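Local structure of citrate synthase (Metallosphaera sedula, 6ABX) at residues Thr15-Ile20 and Tyr28-Ser33; Ser41-Val46 and Leu175-Glu180; Glu76-Phe81 and Gly103-Ser108. The protein probably catalyses the condensation of acetyl-CoA with oxaloacetate and water to give citrate and CoA, a step of the tricarboxylic acid cycle. One frame throughout, in Å; residues are numbered along the deposited sequence.

Interaction 1. Residues Thr15-Ile20 and Tyr28-Ser33; sequences TSITYI and YYRGYS
The backbone N of Arg30 donates to Ile17 O at 2.7 Å, and the bond is nearly straight (168° at the hydrogen). Farther along, Tyr19 and Tyr28 make an antiparallel hydrogen-bonded pair, with Tyr19 N to Tyr28 O at 3.1 Å and Tyr28 N to Tyr19 O at 2.9 Å. Between these bonds Thr18 and Tyr29 form a non-hydrogen-bonded pair, the register of a beta hairpin; a type I' turn from Tyr29 to Tyr32 leads on to the third strand. The Arg30 chain, bent at chi2 (-104°), brings a guanidinium face over Ile17, with NH2 3.6 Å from Ile17 CG1, while NH1 lies 3.1 Å from Ser16 OG. Since NH2 hydrogen-bonds Leu50 O, an alanine in place of Arg30 would probably leave that carbonyl without this mate and uncover Ile17 CG1. The Tyr19 and Tyr28 side chains run alongside each other, Tyr28 CD1 meeting the Tyr19 ring edge at CD2, 3.9 Å away. On the opposite face of the sheet, Thr18 OG1, bonded to Asp178, sits 3.7 Å from Tyr29 CD1. Ile17 packs on helix 324-343, Tyr29 on helices 34-40 and 43-52, and the Tyr19 ring meets Tyr356 of the second subunit.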
ATOM      1  N   THR A  15      13.547  15.859  -4.865  1.00 14.34           N
ATOM      2  CA  THR A  15      13.950  14.772  -5.737  1.00 13.06           C
ATOM      3  C   THR A  15      14.973  15.267  -6.738  1.00 13.34           C
ATOM      4  O   THR A  15      14.819  16.370  -7.263  1.00 13.86           O
ATOM      5  CB  THR A  15      12.765  14.078  -6.425  1.00 13.98           C
ATOM      6  OG1 THR A  15      13.206  12.842  -6.972  1.00 13.12           O
ATOM      7  CG2 THR A  15      12.095  14.867  -7.522  1.00 16.35           C
ATOM      8  N   SER A  16      15.820  14.335  -7.177  1.00 14.47           N
ATOM      9  CA  SER A  16      16.687  14.565  -8.336  1.00 15.82           C
ATOM     10  C   SER A  16      16.410  13.499  -9.417  1.00 15.59           C
ATOM     11  O   SER A  16      17.107  13.445 -10.410  1.00 15.16           O
ATOM     12  CB  SER A  16      18.113  14.548  -7.913  1.00 18.31           C
ATOM     13  OG  SER A  16      18.488  13.254  -7.519  1.00 24.39           O
ATOM     14  N   ILE A  17      15.355  12.703  -9.208  1.00 14.38           N
ATOM     15  CA  ILE A  17      15.048  11.580 -10.133  1.00 13.99           C
ATOM     16  C   ILE A  17      14.398  12.062 -11.432  1.00 15.10           C
ATOM     17  O   ILE A  17      14.892  11.711 -12.543  1.00 19.02           O
ATOM     18  CB  ILE A  17      14.216  10.499  -9.397  1.00 13.85           C
ATOM     19  CG1 ILE A  17      14.996   9.934  -8.208  1.00 14.65           C
ATOM     20  CG2 ILE A  17      13.832   9.407 -10.379  1.00 14.90           C
ATOM     21  CD1 ILE A  17      14.167   9.077  -7.306  1.00 15.95           C
ATOM     22  N   THR A  18      13.245  12.719 -11.327  1.00 14.86           N
ATOM     23  CA  THR A  18      12.400  13.054 -12.440  1.00 15.17           C
ATOM     24  C   THR A  18      11.953  14.513 -12.308  1.00 14.62           C
ATOM     25  O   THR A  18      11.606  14.964 -11.207  1.00 13.90           O
ATOM     26  CB  THR A  18      11.190  12.129 -12.517  1.00 14.68           C
ATOM     27  OG1 THR A  18      11.725  10.812 -12.683  1.00 16.61           O
ATOM     28  CG2 THR A  18      10.239  12.539 -13.619  1.00 16.15           C
ATOM     29  N   TYR A  19      12.069  15.242 -13.411  1.00 13.03           N
ATOM     30  CA  TYR A  19      11.475  16.580 -13.516  1.00 14.55           C
ATOM     31  C   TYR A  19      10.438  16.581 -14.625  1.00 13.88           C
ATOM     32  O   TYR A  19      10.766  16.221 -15.764  1.00 14.09           O
ATOM     33  CB  TYR A  19      12.533  17.634 -13.847  1.00 14.35           C
ATOM     34  CG  TYR A  19      11.955  18.991 -14.076  1.00 15.20           C
ATOM     35  CD1 TYR A  19      11.303  19.641 -13.045  1.00 18.78           C
ATOM     36  CD2 TYR A  19      11.987  19.586 -15.323  1.00 16.59           C
ATOM     37  CE1 TYR A  19      10.693  20.859 -13.246  1.00 18.09           C
ATOM     38  CE2 TYR A  19      11.386  20.820 -15.538  1.00 18.23           C
ATOM     39  CZ  TYR A  19      10.781  21.468 -14.478  1.00 18.69           C
ATOM     40  OH  TYR A  19      10.142  22.655 -14.657  1.00 24.46           O
ATOM     41  N   ILE A  20       9.232  17.088 -14.315  1.00 14.89           N
ATOM     42  CA  ILE A  20       8.174  17.308 -15.270  1.00 15.44           C
ATOM     43  C   ILE A  20       8.041  18.801 -15.532  1.00 17.07           C
ATOM     44  O   ILE A  20       7.877  19.551 -14.554  1.00 17.72           O
ATOM     45  CB  ILE A  20       6.837  16.753 -14.738  1.00 16.57           C
ATOM     46  CG1 ILE A  20       6.929  15.258 -14.421  1.00 17.95           C
ATOM     47  CG2 ILE A  20       5.720  17.081 -15.711  1.00 18.57           C
ATOM     48  CD1 ILE A  20       5.844  14.749 -13.511  1.00 18.99           C
ATOM     49  N   TYR A  28      12.264  14.724 -17.817  1.00 13.35           N
ATOM     50  CA  TYR A  28      13.671  14.341 -17.663  1.00 13.63           C
ATOM     51  C   TYR A  28      13.825  13.272 -16.580  1.00 12.66           C
ATOM     52  O   TYR A  28      13.218  13.325 -15.506  1.00 12.97           O
ATOM     53  CB  TYR A  28      14.526  15.554 -17.286  1.00 14.16           C
ATOM     54  CG  TYR A  28      14.470  16.688 -18.265  1.00 13.13           C
ATOM     55  CD1 TYR A  28      13.372  17.523 -18.288  1.00 15.98           C
ATOM     56  CD2 TYR A  28      15.468  16.858 -19.206  1.00 15.18           C
ATOM     57  CE1 TYR A  28      13.278  18.558 -19.203  1.00 15.81           C
ATOM     58  CE2 TYR A  28      15.362  17.857 -20.165  1.00 16.22           C
ATOM     59  CZ  TYR A  28      14.253  18.680 -20.171  1.00 16.18           C
ATOM     60  OH  TYR A  28      14.128  19.720 -21.051  1.00 20.19           O
ATOM     61  N   TYR A  29      14.703  12.297 -16.850  1.00 12.46           N
ATOM     62  CA  TYR A  29      15.120  11.296 -15.894  1.00 11.70           C
ATOM     63  C   TYR A  29      16.591  11.562 -15.561  1.00 12.17           C
ATOM     64  O   TYR A  29      17.443  11.487 -16.447  1.00 12.04           O
ATOM     65  CB  TYR A  29      15.028   9.880 -16.474  1.00 11.01           C
ATOM     66  CG  TYR A  29      13.654   9.274 -16.692  1.00 10.03           C
ATOM     67  CD1 TYR A  29      12.483   9.807 -16.186  1.00 11.81           C
ATOM     68  CD2 TYR A  29      13.567   8.110 -17.434  1.00  9.96           C
ATOM     69  CE1 TYR A  29      11.242   9.218 -16.404  1.00 10.84           C
ATOM     70  CE2 TYR A  29      12.335   7.517 -17.674  1.00 10.25           C
ATOM     71  CZ  TYR A  29      11.174   8.062 -17.183  1.00 11.39           C
ATOM     72  OH  TYR A  29       9.965   7.421 -17.418  1.00 12.39           O
ATOM     73  N   ARG A  30      16.873  11.916 -14.315  1.00 11.98           N
ATOM     74  CA  ARG A  30      18.242  12.240 -13.852  1.00 13.54           C
ATOM     75  C   ARG A  30      18.912  13.228 -14.794  1.00 13.16           C
ATOM     76  O   ARG A  30      20.136  13.117 -15.040  1.00 12.68           O
ATOM     77  CB  ARG A  30      19.057  10.967 -13.723  1.00 15.31           C
ATOM     78  CG  ARG A  30      18.429   9.996 -12.736  1.00 17.45           C
ATOM     79  CD  ARG A  30      19.173   9.984 -11.434  1.00 19.82           C
ATOM     80  NE  ARG A  30      18.775   8.953 -10.469  1.00 17.21           N
ATOM     81  CZ  ARG A  30      18.589   9.203  -9.194  1.00 17.70           C
ATOM     82  NH1 ARG A  30      18.832  10.437  -8.755  1.00 16.57           N
ATOM     83  NH2 ARG A  30      18.173   8.228  -8.383  1.00 15.11           N
ATOM     84  N   GLY A  31      18.124  14.180 -15.270  1.00 13.60           N
ATOM     85  CA  GLY A  31      18.584  15.281 -16.103  1.00 13.41           C
ATOM     86  C   GLY A  31      18.610  15.018 -17.590  1.00 13.01           C
ATOM     87  O   GLY A  31      18.849  15.933 -18.378  1.00 15.41           O
ATOM     88  N   TYR A  32      18.395  13.768 -18.004  1.00 13.25           N
ATOM     89  CA  TYR A  32      18.349  13.384 -19.441  1.00 12.79           C
ATOM     90  C   TYR A  32      16.912  13.480 -19.981  1.00 14.71           C
ATOM     91  O   TYR A  32      15.984  12.992 -19.376  1.00 13.19           O
ATOM     92  CB  TYR A  32      18.885  11.966 -19.634  1.00 12.40           C
ATOM     93  CG  TYR A  32      20.350  11.848 -19.284  1.00 11.79           C
ATOM     94  CD1 TYR A  32      21.308  12.245 -20.193  1.00 12.67           C
ATOM     95  CD2 TYR A  32      20.773  11.461 -18.029  1.00 12.68           C
ATOM     96  CE1 TYR A  32      22.653  12.154 -19.870  1.00 13.31           C
ATOM     97  CE2 TYR A  32      22.113  11.398 -17.681  1.00 13.07           C
ATOM     98  CZ  TYR A  32      23.063  11.744 -18.624  1.00 13.60           C
ATOM     99  OH  TYR A  32      24.413  11.679 -18.318  1.00 15.65           O
ATOM    100  N   SER A  33      16.790  14.103 -21.150  1.00 13.71           N
ATOM    101  CA  SER A  33      15.482  14.273 -21.794  1.00 14.72           C
ATOM    102  C   SER A  33      14.886  12.903 -22.138  1.00 13.34           C
ATOM    103  O   SER A  33      15.560  12.047 -22.705  1.00 12.37           O
ATOM    104  CB  SER A  33      15.646  15.080 -23.041  1.00 15.21           C
ATOM    105  OG  SER A  33      14.485  15.027 -23.813  1.00 16.71           O
TER

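Interaction 2. Residues Ser41-Val46 and Leu175-Glu180; sequences SNFEEV and LHMDHE
Met177 and Phe43 meet in a CH-pi contact: the methyl CE stands over one face of the ring, offset toward its rim, 3.6 Å from the centroid and 22° off the ring normal. Its nearest ring atom is Phe43 CD2, at 3.3 Å from Met177 CE. The sulfur follows from farther off, SD lying 5.3 Å from the Phe43 centroid, so the Met-aromatic part of the contact is the more distant one. Apolar packing adds Val46, whose CG1 touches Met177 SD at 3.6 Å. Because the methionine chain is extended beyond CG (chi2 178°), its thioether reaches the helix, and backbones whose nearest CA atoms, those of Val46 and Met177, are 8.5 Å apart can be joined by one side chain. The contact thus ties the first turn of helix 43-52 to the connection between helices 163-174 and 183-192, which carries His179, a residue that binds oxaloacetate and here bonds a citrate anion through ND1. Polar bonds shape each segment separately. Asn42 is the N-cap, its OD1 accepting from Glu45 N at 2.9 Å, and Glu45 OE1 takes a bond from Ser41 OG at 2.6 Å. Across the way Asp178 OD2 accepts from Glu180 N at 2.9 Å, an Asx turn just past Met177. Ile334 of helix 324-343 packs on both Phe43 and Met177, and His148 stacks on the Phe43 ring.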
ATOM      1  N   SER A  41      18.398   5.116 -25.896  1.00 13.53           N
ATOM      2  CA  SER A  41      18.681   4.262 -24.740  1.00 12.63           C
ATOM      3  C   SER A  41      17.864   2.957 -24.796  1.00 13.37           C
ATOM      4  O   SER A  41      17.300   2.566 -25.887  1.00 14.47           O
ATOM      5  CB  SER A  41      18.440   5.069 -23.468  1.00 12.64           C
ATOM      6  OG  SER A  41      18.887   4.335 -22.317  1.00 14.34           O
ATOM      7  N   ASN A  42      17.867   2.181 -23.693  1.00 12.42           N
ATOM      8  CA  ASN A  42      17.171   0.937 -23.658  1.00 13.27           C
ATOM      9  C   ASN A  42      16.699   0.690 -22.216  1.00 12.08           C
ATOM     10  O   ASN A  42      17.146   1.412 -21.300  1.00 12.30           O
ATOM     11  CB  ASN A  42      17.997  -0.222 -24.214  1.00 13.88           C
ATOM     12  CG  ASN A  42      19.337  -0.292 -23.518  1.00 14.94           C
ATOM     13  OD1 ASN A  42      19.399  -0.671 -22.360  1.00 14.18           O
ATOM     14  ND2 ASN A  42      20.387   0.113 -24.219  1.00 16.78           N
ATOM     15  N   PHE A  43      15.785  -0.267 -22.044  1.00 11.11           N
ATOM     16  CA  PHE A  43      15.188  -0.563 -20.729  1.00 10.89           C
ATOM     17  C   PHE A  43      16.263  -0.691 -19.628  1.00 10.75           C
ATOM     18  O   PHE A  43      16.234   0.043 -18.615  1.00 12.06           O
ATOM     19  CB  PHE A  43      14.345  -1.821 -20.760  1.00 11.29           C
ATOM     20  CG  PHE A  43      13.673  -2.149 -19.461  1.00 11.21           C
ATOM     21  CD1 PHE A  43      14.331  -2.779 -18.426  1.00 12.02           C
ATOM     22  CD2 PHE A  43      12.330  -1.856 -19.315  1.00 11.38           C
ATOM     23  CE1 PHE A  43      13.658  -3.133 -17.266  1.00 12.52           C
ATOM     24  CE2 PHE A  43      11.670  -2.186 -18.152  1.00 10.74           C
ATOM     25  CZ  PHE A  43      12.327  -2.826 -17.143  1.00 11.98           C
ATOM     26  N   GLU A  44      17.226  -1.557 -19.832  1.00 10.72           N
ATOM     27  CA  GLU A  44      18.223  -1.796 -18.785  1.00 11.43           C
ATOM     28  C   GLU A  44      19.086  -0.550 -18.509  1.00 11.41           C
ATOM     29  O   GLU A  44      19.412  -0.223 -17.352  1.00 10.41           O
ATOM     30  CB  GLU A  44      19.093  -3.006 -19.117  1.00 12.05           C
ATOM     31  CG  GLU A  44      18.344  -4.310 -19.090  1.00 13.05           C
ATOM     32  CD  GLU A  44      17.722  -4.790 -20.387  1.00 13.56           C
ATOM     33  OE1 GLU A  44      17.459  -3.977 -21.278  1.00 13.36           O
ATOM     34  OE2 GLU A  44      17.605  -6.045 -20.514  1.00 13.14           O
ATOM     35  N   GLU A  45      19.444   0.193 -19.559  1.00 10.63           N
ATOM     36  CA  GLU A  45      20.290   1.351 -19.331  1.00 12.18           C
ATOM     37  C   GLU A  45      19.529   2.409 -18.506  1.00 11.76           C
ATOM     38  O   GLU A  45      20.096   3.079 -17.627  1.00 11.33           O
ATOM     39  CB  GLU A  45      20.734   1.952 -20.661  1.00 12.18           C
ATOM     40  CG  GLU A  45      21.630   3.111 -20.497  1.00 13.65           C
ATOM     41  CD  GLU A  45      22.184   3.671 -21.796  1.00 14.60           C
ATOM     42  OE1 GLU A  45      21.485   4.515 -22.426  1.00 14.53           O
ATOM     43  OE2 GLU A  45      23.282   3.231 -22.180  1.00 15.60           O
ATOM     44  N   VAL A  46      18.242   2.630 -18.822  1.00 10.82           N
ATOM     45  CA  VAL A  46      17.475   3.618 -18.034  1.00 11.25           C
ATOM     46  C   VAL A  46      17.203   3.127 -16.610  1.00 11.12           C
ATOM     47  O   VAL A  46      17.193   3.981 -15.702  1.00 10.84           O
ATOM     48  CB  VAL A  46      16.182   4.062 -18.763  1.00 11.17           C
ATOM     49  CG1 VAL A  46      15.441   5.102 -17.943  1.00 12.10           C
ATOM     50  CG2 VAL A  46      16.488   4.632 -20.129  1.00 12.18           C
ATOM     51  N   LEU A 175       9.136   4.802 -21.086  1.00 11.11           N
ATOM     52  CA  LEU A 175       8.238   5.927 -20.954  1.00 11.35           C
ATOM     53  C   LEU A 175       7.388   5.874 -19.680  1.00 10.77           C
ATOM     54  O   LEU A 175       6.909   6.943 -19.292  1.00 12.68           O
ATOM     55  CB  LEU A 175       7.291   6.032 -22.145  1.00 11.83           C
ATOM     56  CG  LEU A 175       7.956   6.404 -23.470  1.00 12.37           C
ATOM     57  CD1 LEU A 175       6.952   6.437 -24.614  1.00 12.46           C
ATOM     58  CD2 LEU A 175       8.642   7.734 -23.368  1.00 13.28           C
ATOM     59  N   HIS A 176       7.219   4.694 -19.082  1.00 10.02           N
ATOM     60  CA  HIS A 176       6.419   4.472 -17.879  1.00 11.00           C
ATOM     61  C   HIS A 176       7.238   4.335 -16.583  1.00 10.49           C
ATOM     62  O   HIS A 176       6.645   4.111 -15.533  1.00 10.58           O
ATOM     63  CB  HIS A 176       5.521   3.254 -18.071  1.00 11.77           C
ATOM     64  CG  HIS A 176       4.382   3.495 -19.005  1.00 13.21           C
ATOM     65  ND1 HIS A 176       4.510   3.354 -20.368  1.00 13.75           N
ATOM     66  CD2 HIS A 176       3.101   3.845 -18.771  1.00 15.68           C
ATOM     67  CE1 HIS A 176       3.329   3.639 -20.937  1.00 15.31           C
ATOM     68  NE2 HIS A 176       2.464   4.000 -19.981  1.00 16.63           N
ATOM     69  N   MET A 177       8.585   4.467 -16.617  1.00 10.26           N
ATOM     70  CA  MET A 177       9.383   4.067 -15.484  1.00  9.87           C
ATOM     71  C   MET A 177       9.207   5.040 -14.317  1.00 10.02           C
ATOM     72  O   MET A 177       9.208   4.561 -13.183  1.00 10.67           O
ATOM     73  CB  MET A 177      10.850   3.997 -15.854  1.00  9.85           C
ATOM     74  CG  MET A 177      11.142   2.725 -16.627  1.00  9.46           C
ATOM     75  SD  MET A 177      12.893   2.699 -17.123  1.00 11.86           S
ATOM     76  CE  MET A 177      12.989   1.085 -17.883  1.00 11.78           C
ATOM     77  N   ASP A 178       9.001   6.336 -14.588  1.00  9.68           N
ATOM     78  CA  ASP A 178       8.785   7.235 -13.472  1.00 10.64           C
ATOM     79  C   ASP A 178       8.005   8.470 -13.913  1.00 11.75           C
ATOM     80  O   ASP A 178       8.150   8.907 -15.036  1.00 12.40           O
ATOM     81  CB  ASP A 178      10.073   7.741 -12.812  1.00 11.17           C
ATOM     82  CG  ASP A 178       9.798   8.307 -11.420  1.00 13.06           C
ATOM     83  OD1 ASP A 178       9.286   7.535 -10.572  1.00 14.89           O
ATOM     84  OD2 ASP A 178       9.979   9.539 -11.219  1.00 13.97           O
ATOM     85  N   HIS A 179       7.273   9.062 -12.947  1.00 11.77           N
ATOM     86  CA  HIS A 179       6.611  10.333 -13.264  1.00 11.71           C
ATOM     87  C   HIS A 179       6.520  11.197 -11.999  1.00 14.57           C
ATOM     88  O   HIS A 179       5.475  11.744 -11.737  1.00 15.73           O
ATOM     89  CB  HIS A 179       5.295  10.109 -13.963  1.00 11.87           C
ATOM     90  CG  HIS A 179       4.935  11.194 -14.912  1.00 12.75           C
ATOM     91  ND1 HIS A 179       3.785  11.951 -14.772  1.00 15.90           N
ATOM     92  CD2 HIS A 179       5.635  11.729 -15.949  1.00 14.61           C
ATOM     93  CE1 HIS A 179       3.744  12.866 -15.739  1.00 15.64           C
ATOM     94  NE2 HIS A 179       4.866  12.736 -16.512  1.00 16.36           N
ATOM     95  N   GLU A 180       7.585  11.192 -11.193  1.00 16.07           N
ATOM     96  CA  GLU A 180       7.664  12.068 -10.010  1.00 20.34           C
ATOM     97  C   GLU A 180       6.535  11.582  -9.052  1.00 20.03           C
ATOM     98  O   GLU A 180       6.346  10.365  -8.757  1.00 18.58           O
ATOM     99  CB  GLU A 180       7.700  13.520 -10.553  1.00 22.42           C
ATOM    100  CG  GLU A 180       8.616  14.514  -9.785  1.00 27.80           C
ATOM    101  CD  GLU A 180       8.812  15.970 -10.250  1.00 31.25           C
ATOM    102  OE1 GLU A 180       8.444  16.315 -11.399  1.00 27.98           O
ATOM    103  OE2 GLU A 180       9.396  16.818  -9.449  1.00 30.58           O
TER

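Interaction 3. Residues Glu76-Phe81 and Gly103-Ser108; sequences EDISTF and GLEDRS
Next to Glu105, the residue that reaches across to Asp77 and Ile78, Asp106 has one carboxylate oxygen gripped twice: OD1 accepts from Ser108 OG at 2.7 Å and from Ser108 N at 3.1 Å. The hydroxyl arrives on the syn side and the amide on the anti side, both from the same face of the carboxylate plane. The hydrogen bond from the backbone N closes an Asx turn, which shapes the chain as it leaves helix 91-105, while OD2 of the same aspartate bonds Tyr199 OH. The contact itself is made by Glu105. Its chain is extended beyond CG (chi2 163°), which carries the carboxylate out to the opposing helix, where the two oxygens divide the work: OE1 lies 3.6 Å from Ile78 CD1, and OE2 lies 3.6 Å from Asp77 CB. Both are carboxylate oxygens against aliphatic carbons, so van der Waals contact is all that joins these two segments directly. The polar mate of OE1 is Ser75 OG, and that same hydroxyl bonds Ile78 N, linking Glu105 to the first turn of helix 76-85. Here the beginning of helix 76-85 meets the end of helix 91-105, the next helix in the chain, and Ile78 also packs on Thr98 and Met101 of that partner. Asp77 OD2 comes within 4.1 Å of Glu105 OE2, the carboxylate planes being turned 72° apart. The likeness of charge is probably offset by the salt bridge from Asp77 OD2 to Arg84 of the second subunit, and the amino end of the helix would be expected to ease a negative charge there. The subunit interface continues beside this pair: Leu104 packs on Phe81 of the second subunit, and Phe81 on its Leu104.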
ATOM      1  N   GLU A  76       7.609 -21.816  -7.313  1.00 20.67           N
ATOM      2  CA  GLU A  76       6.507 -22.723  -7.610  1.00 21.81           C
ATOM      3  C   GLU A  76       5.184 -22.241  -6.985  1.00 19.65           C
ATOM      4  O   GLU A  76       4.107 -22.360  -7.642  1.00 18.92           O
ATOM      5  CB  GLU A  76       6.864 -24.140  -7.125  1.00 27.19           C
ATOM      6  CG  GLU A  76       7.618 -24.909  -8.179  1.00 37.56           C
ATOM      7  CD  GLU A  76       6.768 -25.389  -9.344  1.00 45.95           C
ATOM      8  OE1 GLU A  76       5.542 -25.568  -9.149  1.00 61.52           O
ATOM      9  OE2 GLU A  76       7.334 -25.606 -10.437  1.00 59.90           O
ATOM     10  N   ASP A  77       5.238 -21.721  -5.752  1.00 18.91           N
ATOM     11  CA  ASP A  77       4.073 -21.238  -5.042  1.00 22.53           C
ATOM     12  C   ASP A  77       3.407 -20.128  -5.867  1.00 18.83           C
ATOM     13  O   ASP A  77       2.164 -20.055  -6.019  1.00 18.33           O
ATOM     14  CB  ASP A  77       4.429 -20.735  -3.651  1.00 25.17           C
ATOM     15  CG  ASP A  77       4.454 -21.853  -2.621  1.00 32.89           C
ATOM     16  OD1 ASP A  77       4.414 -23.049  -3.041  1.00 34.94           O
ATOM     17  OD2 ASP A  77       4.513 -21.520  -1.419  1.00 42.67           O
ATOM     18  N   ILE A  78       4.252 -19.251  -6.428  1.00 16.57           N
ATOM     19  CA  ILE A  78       3.738 -18.062  -7.144  1.00 15.09           C
ATOM     20  C   ILE A  78       3.182 -18.516  -8.489  1.00 15.39           C
ATOM     21  O   ILE A  78       2.106 -18.120  -8.827  1.00 13.86           O
ATOM     22  CB  ILE A  78       4.778 -16.932  -7.249  1.00 14.70           C
ATOM     23  CG1 ILE A  78       4.904 -16.250  -5.883  1.00 15.45           C
ATOM     24  CG2 ILE A  78       4.429 -15.928  -8.329  1.00 14.90           C
ATOM     25  CD1 ILE A  78       6.034 -15.265  -5.773  1.00 17.12           C
ATOM     26  N   SER A  79       3.923 -19.378  -9.199  1.00 16.39           N
ATOM     27  CA  SER A  79       3.461 -19.795 -10.485  1.00 15.78           C
ATOM     28  C   SER A  79       2.167 -20.585 -10.344  1.00 16.23           C
ATOM     29  O   SER A  79       1.297 -20.415 -11.192  1.00 15.61           O
ATOM     30  CB  SER A  79       4.480 -20.537 -11.323  1.00 18.30           C
ATOM     31  OG  SER A  79       4.950 -21.700 -10.663  1.00 19.99           O
ATOM     32  N   THR A  80       2.073 -21.482  -9.347  1.00 16.05           N
ATOM     33  CA  THR A  80       0.826 -22.228  -9.142  1.00 16.80           C
ATOM     34  C   THR A  80      -0.345 -21.273  -8.855  1.00 15.24           C
ATOM     35  O   THR A  80      -1.429 -21.449  -9.407  1.00 15.39           O
ATOM     36  CB  THR A  80       0.939 -23.335  -8.085  1.00 18.64           C
ATOM     37  OG1 THR A  80       1.872 -24.256  -8.653  1.00 19.53           O
ATOM     38  CG2 THR A  80      -0.391 -24.002  -7.805  1.00 20.04           C
ATOM     39  N   PHE A  81      -0.123 -20.277  -7.994  1.00 13.72           N
ATOM     40  CA  PHE A  81      -1.121 -19.284  -7.690  1.00 14.90           C
ATOM     41  C   PHE A  81      -1.625 -18.561  -8.945  1.00 13.86           C
ATOM     42  O   PHE A  81      -2.853 -18.343  -9.164  1.00 14.79           O
ATOM     43  CB  PHE A  81      -0.615 -18.290  -6.639  1.00 15.45           C
ATOM     44  CG  PHE A  81      -1.706 -17.314  -6.249  1.00 18.18           C
ATOM     45  CD1 PHE A  81      -2.648 -17.642  -5.291  1.00 19.65           C
ATOM     46  CD2 PHE A  81      -1.812 -16.076  -6.880  1.00 20.53           C
ATOM     47  CE1 PHE A  81      -3.654 -16.749  -4.946  1.00 22.25           C
ATOM     48  CE2 PHE A  81      -2.843 -15.189  -6.545  1.00 20.17           C
ATOM     49  CZ  PHE A  81      -3.760 -15.532  -5.584  1.00 22.25           C
ATOM     50  N   GLY A 103       7.694 -10.972  -1.341  1.00 13.94           N
ATOM     51  CA  GLY A 103       8.204 -10.322  -0.151  1.00 14.49           C
ATOM     52  C   GLY A 103       8.256 -11.308   1.033  1.00 14.61           C
ATOM     53  O   GLY A 103       9.223 -11.359   1.764  1.00 15.45           O
ATOM     54  N   LEU A 104       7.179 -12.074   1.220  1.00 15.17           N
ATOM     55  CA  LEU A 104       7.054 -13.054   2.267  1.00 16.30           C
ATOM     56  C   LEU A 104       8.149 -14.102   2.110  1.00 16.05           C
ATOM     57  O   LEU A 104       8.774 -14.481   3.087  1.00 18.14           O
ATOM     58  CB  LEU A 104       5.666 -13.688   2.170  1.00 17.16           C
ATOM     59  CG  LEU A 104       5.387 -14.899   3.066  1.00 20.59           C
ATOM     60  CD1 LEU A 104       5.583 -14.598   4.516  1.00 22.56           C
ATOM     61  CD2 LEU A 104       3.955 -15.376   2.851  1.00 21.87           C
ATOM     62  N   GLU A 105       8.440 -14.467   0.855  1.00 15.75           N
ATOM     63  CA  GLU A 105       9.382 -15.533   0.545  1.00 17.34           C
ATOM     64  C   GLU A 105      10.841 -15.043   0.646  1.00 20.63           C
ATOM     65  O   GLU A 105      11.721 -15.886   0.720  1.00 21.94           O
ATOM     66  CB  GLU A 105       9.054 -16.157  -0.829  1.00 17.91           C
ATOM     67  CG  GLU A 105       7.765 -16.964  -0.855  1.00 20.51           C
ATOM     68  CD  GLU A 105       7.103 -17.312  -2.202  1.00 25.51           C
ATOM     69  OE1 GLU A 105       7.775 -17.195  -3.229  1.00 25.97           O
ATOM     70  OE2 GLU A 105       5.874 -17.705  -2.223  1.00 25.80           O
ATOM     71  N   ASP A 106      11.119 -13.727   0.624  1.00 19.02           N
ATOM     72  CA  ASP A 106      12.460 -13.226   0.630  1.00 21.06           C
ATOM     73  C   ASP A 106      12.869 -12.844   2.055  1.00 25.73           C
ATOM     74  O   ASP A 106      12.616 -11.750   2.515  1.00 24.72           O
ATOM     75  CB  ASP A 106      12.634 -12.081  -0.373  1.00 19.32           C
ATOM     76  CG  ASP A 106      14.043 -11.542  -0.476  1.00 20.56           C
ATOM     77  OD1 ASP A 106      14.901 -12.043   0.288  1.00 21.94           O
ATOM     78  OD2 ASP A 106      14.270 -10.594  -1.299  1.00 18.26           O
ATOM     79  N   ARG A 107      13.643 -13.741   2.674  1.00 33.09           N
ATOM     80  CA  ARG A 107      14.003 -13.621   4.079  1.00 39.77           C
ATOM     81  C   ARG A 107      15.327 -12.859   4.235  1.00 42.32           C
ATOM     82  O   ARG A 107      15.731 -12.609   5.369  1.00 47.35           O
ATOM     83  CB  ARG A 107      14.014 -15.018   4.712  1.00 46.23           C
ATOM     84  CG  ARG A 107      12.646 -15.694   4.663  1.00 50.30           C
ATOM     85  CD  ARG A 107      12.405 -16.774   5.707  1.00 53.42           C
ATOM     86  NE  ARG A 107      12.961 -18.078   5.339  1.00 56.91           N
ATOM     87  CZ  ARG A 107      12.454 -18.896   4.415  1.00 57.82           C
ATOM     88  NH1 ARG A 107      11.506 -18.475   3.594  1.00 56.21           N
ATOM     89  NH2 ARG A 107      12.895 -20.138   4.318  1.00 60.09           N
ATOM     90  N   SER A 108      15.963 -12.447   3.127  1.00 36.86           N
ATOM     91  CA  SER A 108      17.227 -11.670   3.192  1.00 35.95           C
ATOM     92  C   SER A 108      16.952 -10.293   3.823  1.00 40.19           C
ATOM     93  O   SER A 108      15.806  -9.805   3.772  1.00 41.84           O
ATOM     94  CB  SER A 108      17.847 -11.547   1.847  1.00 36.00           C
ATOM     95  OG  SER A 108      17.060 -10.679   1.045  1.00 31.30           O
TER

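In the fold
Interaction 2 is wholly buried and apolar across the contact, a methionine lying between a phenylalanine and a valine. Interaction 1, partly buried, relies on backbone bonds within a small sheet, and interaction 3, partly buried and remote from the annotated sites, sets an aliphatic patch beside carboxylates. Interactions 1 and 2 have centres about 11 Å apart and hold adjoining elements: the strand 18-21 meets the 175-180 connection directly, where Ile20 N probably bonds Glu180 OE1. Interaction 3 lies apart, its nearest atoms about 18 Å from those of interaction 2. All three reach the second subunit: interaction 1 through a beta ladder and ring packing, interactions 2 and 3 through salt bridges.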